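Local coordinates for protein BONZAI 1 (Arabidopsis thaliana, PDB 6KXT), which binds phospholipids in a calcium-dependent manner and restrains cell death and defence responses in the plant, at residues D78-I83 and K99-L104. Numbering follows the deposited sequence.
Sequences DSPVII and KVQKSL
I83 and V100 form a hydrogen-bonded antiparallel pair, with I83 N 2.9 Å from V100 O and the return bond from V100 N nearly in line with the I83 carbonyl. V81 and K102 make the next such pair: K102 N meets V81 O end-on, whereas V81 N, 3.0 Å from K102 O, stands well above that carbonyl's plane. K102 NZ curls back to Q101 O (3.2 Å), also from above the plane. Two waters bridge the segments: one lies 2.6 Å from S103 OG and donates to D78 O; the other accepts from L104 N and probably donates to S79 O. S103 is the N-cap of helix 104-113, and its CB lies 3.4 Å from S79 O.

I82 and Q101 face each other in the intervening non-hydrogen-bonded pair. I82 CG2 and CD1 both lie 3.8 Å from K99 CE, and CD1 also packs on Q101 CB and CG. Q101, its CG anti to its own backbone N (chi1 177°), runs extended until Q101 NE2 is 3.7 Å from P80 CB. Cutting I82 back to an alanine is likely to leave the methylenes of K99 and Q101 without the apolar surface they share. On the other face, V81 packs on V74, I83 and K102 touch L107, and V100 meets I117 and F119 of the opposing sheet. Four backbone bonds thus fix the register of edge strand 95-102 on strand 81-87, giving V81, I83 and V100 to the core of this second copine C2 sandwich.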
ATOM      1  N   ASP A  78       6.858 -12.228  -4.785  1.00 15.72           N
ATOM      2  CA  ASP A  78       8.152 -11.525  -4.632  1.00 17.76           C
ATOM      3  C   ASP A  78       8.255 -10.261  -5.499  1.00 16.65           C
ATOM      4  O   ASP A  78       9.263  -9.594  -5.395  1.00 18.48           O
ATOM      5  CB  ASP A  78       9.285 -12.463  -5.028  1.00 17.79           C
ATOM      6  CG  ASP A  78       9.562 -13.554  -3.998  1.00 24.62           C
ATOM      7  OD1 ASP A  78       9.309 -13.358  -2.791  1.00 24.00           O
ATOM      8  OD2 ASP A  78      10.036 -14.618  -4.409  1.00 28.65           O
ATOM      9  N   SER A  79       7.242  -9.949  -6.296  1.00 16.64           N
ATOM     10  CA  SER A  79       7.282  -8.785  -7.216  1.00 19.16           C
ATOM     11  C   SER A  79       6.996  -7.519  -6.405  1.00 16.46           C
ATOM     12  O   SER A  79       5.908  -7.405  -5.843  1.00 16.88           O
ATOM     13  CB  SER A  79       6.271  -8.892  -8.327  1.00 20.31           C
ATOM     14  OG  SER A  79       6.536 -10.052  -9.145  1.00 20.49           O
ATOM     15  N   PRO A  80       7.856  -6.494  -6.483  1.00 16.50           N
ATOM     16  CA  PRO A  80       7.500  -5.232  -5.849  1.00 16.73           C
ATOM     17  C   PRO A  80       6.214  -4.683  -6.462  1.00 17.72           C
ATOM     18  O   PRO A  80       5.999  -4.769  -7.670  1.00 18.07           O
ATOM     19  CB  PRO A  80       8.677  -4.311  -6.173  1.00 20.64           C
ATOM     20  CG  PRO A  80       9.842  -5.271  -6.406  1.00 24.32           C
ATOM     21  CD  PRO A  80       9.227  -6.510  -6.998  1.00 21.94           C
ATOM     22  N   VAL A  81       5.369  -4.112  -5.609  1.00 16.83           N
ATOM     23  CA  VAL A  81       4.226  -3.278  -6.029  1.00 13.28           C
ATOM     24  C   VAL A  81       4.415  -1.898  -5.386  1.00 14.65           C
ATOM     25  O   VAL A  81       5.261  -1.720  -4.520  1.00 14.95           O
ATOM     26  CB  VAL A  81       2.856  -3.861  -5.666  1.00 15.85           C
ATOM     27  CG1 VAL A  81       2.672  -5.228  -6.319  1.00 16.27           C
ATOM     28  CG2 VAL A  81       2.653  -3.970  -4.161  1.00 17.22           C
ATOM     29  N   ILE A  82       3.700  -0.922  -5.891  1.00 16.13           N
ATOM     30  CA  ILE A  82       3.659   0.431  -5.305  1.00 14.02           C
ATOM     31  C   ILE A  82       2.456   0.522  -4.409  1.00 14.40           C
ATOM     32  O   ILE A  82       1.340   0.106  -4.789  1.00 15.46           O
ATOM     33  CB  ILE A  82       3.595   1.536  -6.368  1.00 17.25           C
ATOM     34  CG1 ILE A  82       4.732   1.412  -7.368  1.00 25.51           C
ATOM     35  CG2 ILE A  82       3.597   2.854  -5.656  1.00 21.78           C
ATOM     36  CD1 ILE A  82       6.007   1.484  -6.727  1.00 21.60           C
ATOM     37  N   ILE A  83       2.650   1.123  -3.226  1.00 14.91           N
ATOM     38  CA  ILE A  83       1.534   1.396  -2.277  1.00 12.92           C
ATOM     39  C   ILE A  83       1.606   2.868  -1.989  1.00 13.79           C
ATOM     40  O   ILE A  83       2.621   3.324  -1.488  1.00 14.32           O
ATOM     41  CB  ILE A  83       1.602   0.544  -1.003  1.00 14.85           C
ATOM     42  CG1 ILE A  83       1.685  -0.938  -1.367  1.00 15.57           C
ATOM     43  CG2 ILE A  83       0.393   0.824  -0.129  1.00 16.86           C
ATOM     44  CD1 ILE A  83       2.323  -1.803  -0.301  1.00 23.54           C
ATOM     45  N   LYS A  99       4.612   7.308  -0.450  1.00 13.13           N
ATOM     46  CA  LYS A  99       4.810   6.128  -1.300  1.00 14.22           C
ATOM     47  C   LYS A  99       5.683   5.122  -0.564  1.00 11.93           C
ATOM     48  O   LYS A  99       6.672   5.463   0.124  1.00 14.13           O
ATOM     49  CB  LYS A  99       5.581   6.605  -2.545  1.00 18.81           C
ATOM     50  CG  LYS A  99       5.889   5.551  -3.559  1.00 19.37           C
ATOM     51  CD  LYS A  99       6.562   6.170  -4.768  1.00 18.34           C
ATOM     52  CE  LYS A  99       6.624   5.113  -5.845  1.00 23.38           C
ATOM     53  NZ  LYS A  99       7.402   5.597  -6.987  1.00 20.12           N
ATOM     54  N   VAL A 100       5.356   3.861  -0.795  1.00 13.83           N
ATOM     55  CA  VAL A 100       6.169   2.668  -0.439  1.00 14.70           C
ATOM     56  C   VAL A 100       6.279   1.755  -1.671  1.00 14.24           C
ATOM     57  O   VAL A 100       5.341   1.727  -2.472  1.00 15.18           O
ATOM     58  CB  VAL A 100       5.460   2.000   0.760  1.00 20.42           C
ATOM     59  CG1 VAL A 100       5.792   0.534   0.929  1.00 25.91           C
ATOM     60  CG2 VAL A 100       5.697   2.835   2.034  1.00 16.99           C
ATOM     61  N   GLN A 101       7.399   1.102  -1.812  1.00 14.99           N
ATOM     62  CA  GLN A 101       7.612   0.066  -2.838  1.00 16.14           C
ATOM     63  C   GLN A 101       8.019  -1.220  -2.131  1.00 17.02           C
ATOM     64  O   GLN A 101       9.119  -1.285  -1.577  1.00 21.21           O
ATOM     65  CB  GLN A 101       8.589   0.545  -3.899  1.00 18.26           C
ATOM     66  CG  GLN A 101       8.866  -0.564  -4.916  1.00 23.72           C
ATOM     67  CD  GLN A 101       9.791  -0.156  -6.037  1.00 28.25           C
ATOM     68  OE1 GLN A 101       9.805   0.990  -6.460  1.00 33.60           O
ATOM     69  NE2 GLN A 101      10.549  -1.117  -6.527  1.00 39.40           N
ATOM     70  N   LYS A 102       7.125  -2.200  -2.119  1.00 15.61           N
ATOM     71  CA  LYS A 102       7.292  -3.448  -1.344  1.00 19.07           C
ATOM     72  C   LYS A 102       6.593  -4.566  -2.102  1.00 15.43           C
ATOM     73  O   LYS A 102       5.535  -4.339  -2.663  1.00 15.97           O
ATOM     74  CB  LYS A 102       6.615  -3.333   0.027  1.00 21.37           C
ATOM     75  CG  LYS A 102       7.304  -2.432   1.036  1.00 24.77           C
ATOM     76  CD  LYS A 102       8.372  -3.178   1.803  1.00 25.61           C
ATOM     77  CE  LYS A 102       9.426  -2.284   2.401  1.00 24.90           C
ATOM     78  NZ  LYS A 102      10.333  -1.733   1.371  1.00 27.52           N
ATOM     79  N   SER A 103       7.090  -5.786  -2.010  1.00 15.51           N
ATOM     80  CA  SER A 103       6.380  -6.975  -2.503  1.00 14.73           C
ATOM     81  C   SER A 103       5.447  -7.513  -1.436  1.00 14.13           C
ATOM     82  O   SER A 103       5.529  -7.114  -0.265  1.00 13.95           O
ATOM     83  CB  SER A 103       7.328  -8.081  -2.862  1.00 14.11           C
ATOM     84  OG  SER A 103       8.040  -8.520  -1.705  1.00 15.93           O
ATOM     85  N   LEU A 104       4.572  -8.429  -1.783  1.00 13.29           N
ATOM     86  CA  LEU A 104       3.734  -9.100  -0.766  1.00 13.49           C
ATOM     87  C   LEU A 104       4.653  -9.804   0.229  1.00 14.74           C
ATOM     88  O   LEU A 104       4.315  -9.828   1.442  1.00 14.26           O
ATOM     89  CB  LEU A 104       2.753 -10.068  -1.432  1.00 14.12           C
ATOM     90  CG  LEU A 104       1.588  -9.503  -2.242  1.00 17.68           C
ATOM     91  CD1 LEU A 104       0.595 -10.600  -2.632  1.00 18.35           C
ATOM     92  CD2 LEU A 104       0.894  -8.381  -1.516  1.00 18.82           C
TER
HETATM   93  O   HOH W   1      10.268  -9.640  -2.492  1.00 25.66           O
HETATM   94  O   HOH W   2       4.009  -8.850  -4.588  1.00 15.58           O